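Local atomic coordinates of oxidoreductase, FMN-binding (Shewanella oneidensis, PDB entry 2GQ8), a protein that binds FMN and, like other flavoenzymes of the Old Yellow Enzyme family, probably uses nicotinamide-derived electrons to reduce carbon-carbon double bonds. Residues Phe98-His103 with Glu179-Asn184; Pro24-Arg29 with Ala69-Ile74. All blocks are in the same frame, centred on the assembly; numbering follows the deposited sequence.

Both contacts are buried and both reach the flavin and the bound p-hydroxyacetophenone, but they sit at different depths of the same eightfold barrel. The centre of contact 1 lies about 4 Å from that of the chain, and the contact joins the neighbouring strands 96-102 and 177-181 by backbone bonds and a Gln100 to Glu179 side-chain bond. Contact 2, whose centre is about 11 Å from that of the chain, joins two loops that follow strands 20-22 and 53-60, with a single hydrogen bond between its segments and otherwise close van der Waals contact. Pro24 and Gln100, and Thr26 and Trp102, touch where the two meet. Contact 1 supplies amide and imidazole groups to the ligands; contact 2 supplies a threonine hydroxyl and nonpolar atoms.

Contact 1 (Phe98-His103 with Glu179-Asn184). With FMN (flavin mononucleotide), chain E; AC6 (p-hydroxyacetophenone), chain D.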
loop_
_atom_site.group_PDB
_atom_site.type_symbol
_atom_site.label_atom_id
_atom_site.label_comp_id
_atom_site.label_asym_id
_atom_site.label_seq_id
_atom_site.Cartn_x
_atom_site.Cartn_y
_atom_site.Cartn_z
ATOM N N PHE A 98 3.864 -9.273 2.443
ATOM C CA PHE A 98 4.788 -8.165 2.202
ATOM C C PHE A 98 4.382 -6.996 3.085
ATOM O O PHE A 98 3.193 -6.762 3.304
ATOM C CB PHE A 98 4.716 -7.712 0.736
ATOM C CG PHE A 98 5.625 -8.472 -0.199
ATOM C CD1 PHE A 98 5.801 -9.847 -0.074
ATOM C CD2 PHE A 98 6.279 -7.804 -1.233
ATOM C CE1 PHE A 98 6.624 -10.551 -0.972
ATOM C CE2 PHE A 98 7.098 -8.495 -2.131
ATOM C CZ PHE A 98 7.270 -9.870 -1.999
ATOM N N ALA A 99 5.360 -6.254 3.588
ATOM C CA ALA A 99 5.065 -5.090 4.422
ATOM C C ALA A 99 4.987 -3.844 3.546
ATOM O O ALA A 99 5.900 -3.591 2.762
ATOM C CB ALA A 99 6.161 -4.911 5.473
ATOM N N GLN A 100 3.914 -3.062 3.664
ATOM C CA GLN A 100 3.837 -1.848 2.849
ATOM C C GLN A 100 4.511 -0.709 3.596
ATOM O O GLN A 100 3.963 -0.175 4.565
ATOM C CB GLN A 100 2.392 -1.440 2.525
ATOM C CG GLN A 100 2.376 -0.218 1.586
ATOM C CD GLN A 100 0.999 0.349 1.321
ATOM O OE1 GLN A 100 0.311 0.800 2.240
ATOM N NE2 GLN A 100 0.596 0.345 0.052
ATOM N N LEU A 101 5.703 -0.338 3.135
ATOM C CA LEU A 101 6.471 0.745 3.760
ATOM C C LEU A 101 5.823 2.068 3.406
ATOM O O LEU A 101 5.696 2.428 2.235
ATOM C CB LEU A 101 7.915 0.697 3.280
ATOM C CG LEU A 101 8.578 -0.662 3.534
ATOM C CD1 LEU A 101 10.055 -0.571 3.179
ATOM C CD2 LEU A 101 8.394 -1.081 4.992
ATOM N N TRP A 102 5.464 2.811 4.442
ATOM C CA TRP A 102 4.709 4.041 4.283
ATOM C C TRP A 102 5.296 5.353 4.779
ATOM O O TRP A 102 5.852 5.421 5.874
ATOM C CB TRP A 102 3.383 3.811 5.010
ATOM C CG TRP A 102 2.209 4.651 4.631
ATOM C CD1 TRP A 102 2.041 5.411 3.503
ATOM C CD2 TRP A 102 0.964 4.699 5.337
ATOM N NE1 TRP A 102 0.762 5.922 3.465
ATOM C CE2 TRP A 102 0.080 5.498 4.580
ATOM C CE3 TRP A 102 0.508 4.136 6.541
ATOM C CZ2 TRP A 102 -1.240 5.745 4.981
ATOM C CZ3 TRP A 102 -0.802 4.378 6.942
ATOM C CH2 TRP A 102 -1.665 5.178 6.162
ATOM N N HIS A 103 5.171 6.391 3.956
ATOM C CA HIS A 103 5.523 7.740 4.379
ATOM C C HIS A 103 4.410 8.555 3.743
ATOM O O HIS A 103 4.284 8.586 2.518
ATOM C CB HIS A 103 6.882 8.228 3.879
ATOM C CG HIS A 103 7.340 9.463 4.591
ATOM N ND1 HIS A 103 6.550 10.587 4.698
ATOM C CD2 HIS A 103 8.468 9.727 5.295
ATOM C CE1 HIS A 103 7.167 11.490 5.440
ATOM N NE2 HIS A 103 8.331 10.993 5.815
ATOM N N GLU A 179 6.411 -3.662 0.072
ATOM C CA GLU A 179 5.747 -2.946 -1.008
ATOM C C GLU A 179 5.944 -1.466 -0.720
ATOM O O GLU A 179 5.580 -0.976 0.352
ATOM C CB GLU A 179 4.246 -3.236 -1.066
ATOM C CG GLU A 179 3.567 -2.469 -2.211
ATOM C CD GLU A 179 2.074 -2.675 -2.254
ATOM O OE1 GLU A 179 1.344 -1.795 -1.753
ATOM O OE2 GLU A 179 1.638 -3.719 -2.782
ATOM N N LEU A 180 6.539 -0.751 -1.662
ATOM C CA LEU A 180 6.735 0.675 -1.462
ATOM C C LEU A 180 5.444 1.405 -1.794
ATOM O O LEU A 180 4.957 1.321 -2.925
ATOM C CB LEU A 180 7.863 1.184 -2.361
ATOM C CG LEU A 180 8.037 2.707 -2.374
ATOM C CD1 LEU A 180 8.438 3.194 -0.990
ATOM C CD2 LEU A 180 9.105 3.073 -3.412
ATOM N N HIS A 181 4.875 2.107 -0.815
ATOM C CA HIS A 181 3.656 2.857 -1.089
ATOM C C HIS A 181 4.057 4.147 -1.802
ATOM O O HIS A 181 4.543 5.088 -1.169
ATOM C CB HIS A 181 2.923 3.216 0.205
ATOM C CG HIS A 181 1.499 3.621 -0.007
ATOM N ND1 HIS A 181 1.009 3.995 -1.240
ATOM C CD2 HIS A 181 0.452 3.682 0.850
ATOM C CE1 HIS A 181 -0.281 4.267 -1.133
ATOM N NE2 HIS A 181 -0.643 4.085 0.124
ATOM N N ALA A 182 3.881 4.176 -3.120
ATOM C CA ALA A 182 4.201 5.359 -3.912
ATOM C C ALA A 182 2.900 5.811 -4.554
ATOM O O ALA A 182 2.888 6.489 -5.585
ATOM C CB ALA A 182 5.229 5.011 -4.989
ATOM N N ALA A 183 1.796 5.441 -3.918
ATOM C CA ALA A 183 0.486 5.762 -4.454
ATOM C C ALA A 183 -0.368 6.610 -3.522
ATOM O O ALA A 183 0.110 7.189 -2.540
ATOM C CB ALA A 183 -0.260 4.449 -4.790
ATOM N N ASN A 184 -1.641 6.678 -3.887
ATOM C CA ASN A 184 -2.693 7.377 -3.170
ATOM C C ASN A 184 -2.386 8.709 -2.516
ATOM O O ASN A 184 -2.854 9.002 -1.417
ATOM C CB ASN A 184 -3.325 6.411 -2.172
ATOM C CG ASN A 184 -3.849 5.165 -2.858
ATOM O OD1 ASN A 184 -4.109 5.181 -4.062
ATOM N ND2 ASN A 184 -4.024 4.090 -2.104
HETATM N N1 FMN E . -4.150 1.342 0.140
HETATM C C2 FMN E . -2.760 1.343 0.405
HETATM O O2 FMN E . -1.946 1.360 -0.460
HETATM N N3 FMN E . -2.367 1.414 1.773
HETATM C C4 FMN E . -3.176 1.132 2.813
HETATM O O4 FMN E . -2.820 1.391 4.133
HETATM C C4A FMN E . -4.685 1.307 2.602
HETATM N N5 FMN E . -5.595 1.486 3.602
HETATM C C5A FMN E . -6.903 1.253 3.286
HETATM C C6 FMN E . -7.848 1.242 4.485
HETATM C C7 FMN E . -9.228 0.922 4.199
HETATM C C7M FMN E . -10.112 0.583 5.387
HETATM C C8 FMN E . -9.706 0.508 2.911
HETATM C C8M FMN E . -11.110 0.132 2.367
HETATM C C9 FMN E . -8.859 0.677 1.772
HETATM C C9A FMN E . -7.394 1.095 1.908
HETATM N N10 FMN E . -6.372 1.098 0.889
HETATM C C10 FMN E . -5.018 1.216 1.135
HETATM C "C1'" FMN E . -6.764 0.942 -0.525
HETATM C "C2'" FMN E . -6.918 -0.552 -0.816
HETATM O "O2'" FMN E . -5.674 -1.244 -0.789
HETATM C "C3'" FMN E . -7.591 -0.776 -2.181
HETATM O "O3'" FMN E . -6.723 -0.309 -3.246
HETATM C "C4'" FMN E . -8.966 -0.166 -2.346
HETATM O "O4'" FMN E . -9.800 -0.469 -1.197
HETATM C "C5'" FMN E . -9.691 -0.500 -3.628
HETATM O "O5'" FMN E . -10.009 -1.902 -3.688
HETATM P P FMN E . -11.470 -2.444 -3.319
HETATM O O1P FMN E . -11.689 -2.242 -1.857
HETATM O O2P FMN E . -12.467 -1.733 -4.186
HETATM O O3P FMN E . -11.379 -3.952 -3.710
HETATM C C1 AC6 D . -4.039 4.564 1.514
HETATM C C2 AC6 D . -5.535 4.631 1.098
HETATM C C3 AC6 D . -6.375 4.751 2.209
HETATM C C4 AC6 D . -5.969 4.896 3.553
HETATM C C5 AC6 D . -4.593 4.779 3.821
HETATM C C6 AC6 D . -3.603 4.599 2.846
HETATM O O1 AC6 D . -3.294 4.331 0.420
HETATM O O2 AC6 D . -8.116 5.323 4.360
HETATM C C7 AC6 D . -6.749 5.216 4.711
HETATM C C8 AC6 D . -6.540 5.515 6.195
HETATM O O HOH W 1 5.692 4.985 1.243
HETATM O O HOH W 2 4.892 7.651 -0.068
#
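Gln100 and Leu101 pair with Glu179 and Leu180 in parallel register, joining the third and fourth strands of the TIM barrel. The backbone bonds come first: Glu179 N donates to Ala99 O at 2.7 Å, Leu101 N to Glu179 O, and His181 N to Leu101 O. Beyond the last of these the strands are bridged by water, one molecule touching both Leu101 O and His181 O, a second joining His103 O to His181 O.

Among the side-chain bonds, the Gln100 amide takes part in three. CG stands anti to the backbone N (chi1 -176°), the start of an extended chain that brings the amide to the pyrimidine end of the flavin. There OE1 accepts from FMN N3 at 2.8 Å, while NE2 donates almost straight to FMN O2 (175°). NE2 also reaches Glu179 OE1 at 2.9 Å, through a more bent bond, so two acceptors hold the amide in the orientation that matches the flavin. The other carboxylate oxygen, Glu179 OE2, is bonded to Tyr266 and His268, which positions this second-shell acid.

Ring contacts complete the site. The imidazole of His181 lies beside the five-membered ring of Trp102, their planes 20° apart but slid so far that they barely overlap; Tyr186 meets both residues edge-to-face. One face of the imidazole takes Gln100 NE2 and FMN O2, each toward the rim. Trp102 CZ2, on the six-membered ring of the indole, packs against AC6 C6 at 3.4 Å.

As in related enzymes of the family, a histidine and an asparagine grip the phenol oxygen: His181 NE2 is 2.7 Å from AC6 O1, and Asn184 ND2 donates to the same oxygen at 2.6 Å. At the other ring nitrogen, His181 ND1, Ala183 N donates at 3.1 Å, tilted a little from the ring plane.

Contact 2 (Pro24-Arg29 with Ala69-Ile74); sequences PMTRSR and AWTPGI. With FMN (flavin mononucleotide), chain E; AC6 (p-hydroxyacetophenone), chain D.
Ser28 and Thr71 bring the two backbones together, their CA atoms 4.5 Å apart, where the loop after strand 20-22 passes the loop after strand 53-60 beside the active site of this TIM barrel. Neither segment is helix or strand here. Ser28 and Trp70 both take the left-handed conformation, and at this turn the backbones meet through a CA-H...O contact from Ser28 CA to Trp70 O at 3.3 Å. Just past the contact, a backbone hydrogen bond between Trp70 and Ala30 also ties the loops.

The hydroxyl of Ser28 makes the hydrogen bond between the segments: OG donates to Ala69 O at 2.9 Å, arriving nearly end-on to the carbonyl. Its chi1 of -66° sets OG beside its own backbone N, and there it also lies against the methyl CG2 of Thr71. An alanine here is likely to leave Ala69 O without this donor and remove the hydrogen bond that joins the two segments. Trp70 turns its CB toward Ser28 O, but its indole leads away from Ser28, to Asp134, which accepts from NE1; one face of that indole is covered by Ala69 CB.

The two threonines meet through methyls, Thr26 CG2 and Thr71 CG2 being 3.7 Å apart. OG1 of Thr71 is bonded to Gln60. CG2 of Thr26 also approaches the acetyl methyl AC6 C8 at 3.9 Å. Earlier in the segment, Pro24 CG packs on the flavin at 3.3 Å from FMN C2, and Met25 CG lies near C9 and C9A of the isoalloxazine.

The methyl of Thr71 thus packs on that of Thr26, whose hydroxyl OG1 is left to donate to FMN O4 at 2.7 Å, a hydrogen bond that would probably polarise the C4 carbonyl and help tune the flavin's reactivity.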
loop_
_atom_site.group_PDB
_atom_site.type_symbol
_atom_site.label_atom_id
_atom_site.label_comp_id
_atom_site.label_asym_id
_atom_site.label_seq_id
_atom_site.Cartn_x
_atom_site.Cartn_y
_atom_site.Cartn_z
ATOM N N PRO A 24 -3.140 -3.762 0.741
ATOM C CA PRO A 24 -2.849 -3.057 1.992
ATOM C C PRO A 24 -4.071 -2.291 2.474
ATOM O O PRO A 24 -4.669 -1.542 1.702
ATOM C CB PRO A 24 -1.696 -2.133 1.600
ATOM C CG PRO A 24 -1.929 -1.883 0.148
ATOM C CD PRO A 24 -2.323 -3.239 -0.369
ATOM N N MET A 25 -4.451 -2.492 3.735
ATOM C CA MET A 25 -5.603 -1.786 4.283
ATOM C C MET A 25 -5.411 -1.373 5.730
ATOM O O MET A 25 -5.404 -2.198 6.641
ATOM C CB MET A 25 -6.879 -2.623 4.150
ATOM C CG MET A 25 -7.331 -2.756 2.708
ATOM S SD MET A 25 -8.859 -3.705 2.530
ATOM C CE MET A 25 -8.282 -5.371 3.002
ATOM N N THR A 26 -5.231 -0.072 5.915
ATOM C CA THR A 26 -5.064 0.524 7.233
ATOM C C THR A 26 -6.294 0.216 8.086
ATOM O O THR A 26 -7.410 0.477 7.659
ATOM C CB THR A 26 -4.946 2.050 7.111
ATOM O OG1 THR A 26 -3.724 2.373 6.443
ATOM C CG2 THR A 26 -4.970 2.712 8.491
ATOM N N ARG A 27 -6.085 -0.338 9.279
ATOM C CA ARG A 27 -7.193 -0.641 10.181
ATOM C C ARG A 27 -7.018 0.096 11.511
ATOM O O ARG A 27 -7.904 0.072 12.371
ATOM C CB ARG A 27 -7.304 -2.151 10.420
ATOM C CG ARG A 27 -7.454 -2.975 9.142
ATOM C CD ARG A 27 -8.626 -2.513 8.280
ATOM N NE ARG A 27 -9.884 -2.517 9.030
ATOM C CZ ARG A 27 -10.645 -3.592 9.219
ATOM N NH1 ARG A 27 -10.296 -4.765 8.700
ATOM N NH2 ARG A 27 -11.743 -3.499 9.960
ATOM N N SER A 28 -5.873 0.756 11.661
ATOM C CA SER A 28 -5.575 1.527 12.863
ATOM C C SER A 28 -5.909 0.795 14.160
ATOM O O SER A 28 -6.656 1.303 15.010
ATOM C CB SER A 28 -6.308 2.869 12.806
ATOM O OG SER A 28 -5.792 3.658 11.738
ATOM N N ARG A 29 -5.330 -0.395 14.307
ATOM C CA ARG A 29 -5.533 -1.229 15.489
ATOM C C ARG A 29 -4.235 -1.432 16.271
ATOM O O ARG A 29 -4.184 -2.262 17.175
ATOM C CB ARG A 29 -6.058 -2.618 15.082
ATOM C CG ARG A 29 -7.402 -2.657 14.326
ATOM C CD ARG A 29 -8.508 -2.062 15.171
ATOM N NE ARG A 29 -9.843 -2.632 14.953
ATOM C CZ ARG A 29 -10.638 -2.363 13.920
ATOM N NH1 ARG A 29 -10.250 -1.533 12.958
ATOM N NH2 ARG A 29 -11.865 -2.875 13.882
ATOM N N ALA A 69 -4.060 8.076 13.116
ATOM C CA ALA A 69 -3.922 7.542 14.455
ATOM C C ALA A 69 -3.879 6.020 14.501
ATOM O O ALA A 69 -4.543 5.334 13.721
ATOM C CB ALA A 69 -5.062 8.042 15.325
ATOM N N TRP A 70 -3.057 5.508 15.408
ATOM C CA TRP A 70 -2.948 4.076 15.669
ATOM C C TRP A 70 -2.494 3.136 14.557
ATOM O O TRP A 70 -2.804 1.949 14.602
ATOM C CB TRP A 70 -4.281 3.575 16.240
ATOM C CG TRP A 70 -4.899 4.545 17.214
ATOM C CD1 TRP A 70 -4.302 5.109 18.310
ATOM C CD2 TRP A 70 -6.228 5.075 17.162
ATOM N NE1 TRP A 70 -5.184 5.962 18.943
ATOM C CE2 TRP A 70 -6.368 5.960 18.261
ATOM C CE3 TRP A 70 -7.312 4.892 16.296
ATOM C CZ2 TRP A 70 -7.557 6.659 18.511
ATOM C CZ3 TRP A 70 -8.493 5.589 16.547
ATOM C CH2 TRP A 70 -8.601 6.463 17.648
ATOM N N THR A 71 -1.776 3.647 13.560
ATOM C CA THR A 71 -1.267 2.773 12.513
ATOM C C THR A 71 0.049 2.194 13.039
ATOM O O THR A 71 0.792 2.860 13.762
ATOM C CB THR A 71 -1.045 3.527 11.170
ATOM O OG1 THR A 71 -0.088 4.587 11.334
ATOM C CG2 THR A 71 -2.375 4.119 10.675
ATOM N N PRO A 72 0.345 0.936 12.700
ATOM C CA PRO A 72 1.572 0.272 13.149
ATOM C C PRO A 72 2.839 0.779 12.481
ATOM O O PRO A 72 2.872 0.993 11.273
ATOM C CB PRO A 72 1.306 -1.193 12.811
ATOM C CG PRO A 72 0.498 -1.074 11.532
ATOM C CD PRO A 72 -0.480 0.029 11.880
ATOM N N GLY A 73 3.883 0.970 13.277
ATOM C CA GLY A 73 5.150 1.413 12.725
ATOM C C GLY A 73 6.067 0.233 12.454
ATOM O O GLY A 73 5.771 -0.910 12.825
ATOM N N ILE A 74 7.195 0.491 11.803
ATOM C CA ILE A 74 8.131 -0.585 11.526
ATOM C C ILE A 74 9.569 -0.087 11.715
ATOM O O ILE A 74 10.497 -0.512 11.021
ATOM C CB ILE A 74 7.890 -1.158 10.096
ATOM C CG1 ILE A 74 8.664 -2.468 9.916
ATOM C CG2 ILE A 74 8.259 -0.129 9.034
ATOM C CD1 ILE A 74 8.149 -3.316 8.758
HETATM N N1 FMN E . -4.150 1.342 0.140
HETATM C C2 FMN E . -2.760 1.343 0.405
HETATM O O2 FMN E . -1.946 1.360 -0.460
HETATM N N3 FMN E . -2.367 1.414 1.773
HETATM C C4 FMN E . -3.176 1.132 2.813
HETATM O O4 FMN E . -2.820 1.391 4.133
HETATM C C4A FMN E . -4.685 1.307 2.602
HETATM N N5 FMN E . -5.595 1.486 3.602
HETATM C C5A FMN E . -6.903 1.253 3.286
HETATM C C6 FMN E . -7.848 1.242 4.485
HETATM C C7 FMN E . -9.228 0.922 4.199
HETATM C C7M FMN E . -10.112 0.583 5.387
HETATM C C8 FMN E . -9.706 0.508 2.911
HETATM C C8M FMN E . -11.110 0.132 2.367
HETATM C C9 FMN E . -8.859 0.677 1.772
HETATM C C9A FMN E . -7.394 1.095 1.908
HETATM N N10 FMN E . -6.372 1.098 0.889
HETATM C C10 FMN E . -5.018 1.216 1.135
HETATM C "C1'" FMN E . -6.764 0.942 -0.525
HETATM C "C2'" FMN E . -6.918 -0.552 -0.816
HETATM O "O2'" FMN E . -5.674 -1.244 -0.789
HETATM C "C3'" FMN E . -7.591 -0.776 -2.181
HETATM O "O3'" FMN E . -6.723 -0.309 -3.246
HETATM C "C4'" FMN E . -8.966 -0.166 -2.346
HETATM O "O4'" FMN E . -9.800 -0.469 -1.197
HETATM C "C5'" FMN E . -9.691 -0.500 -3.628
HETATM O "O5'" FMN E . -10.009 -1.902 -3.688
HETATM P P FMN E . -11.470 -2.444 -3.319
HETATM O O1P FMN E . -11.689 -2.242 -1.857
HETATM O O2P FMN E . -12.467 -1.733 -4.186
HETATM O O3P FMN E . -11.379 -3.952 -3.710
HETATM C C1 AC6 D . -4.039 4.564 1.514
HETATM C C2 AC6 D . -5.535 4.631 1.098
HETATM C C3 AC6 D . -6.375 4.751 2.209
HETATM C C4 AC6 D . -5.969 4.896 3.553
HETATM C C5 AC6 D . -4.593 4.779 3.821
HETATM C C6 AC6 D . -3.603 4.599 2.846
HETATM O O1 AC6 D . -3.294 4.331 0.420
HETATM O O2 AC6 D . -8.116 5.323 4.360
HETATM C C7 AC6 D . -6.749 5.216 4.711
HETATM C C8 AC6 D . -6.540 5.515 6.195
#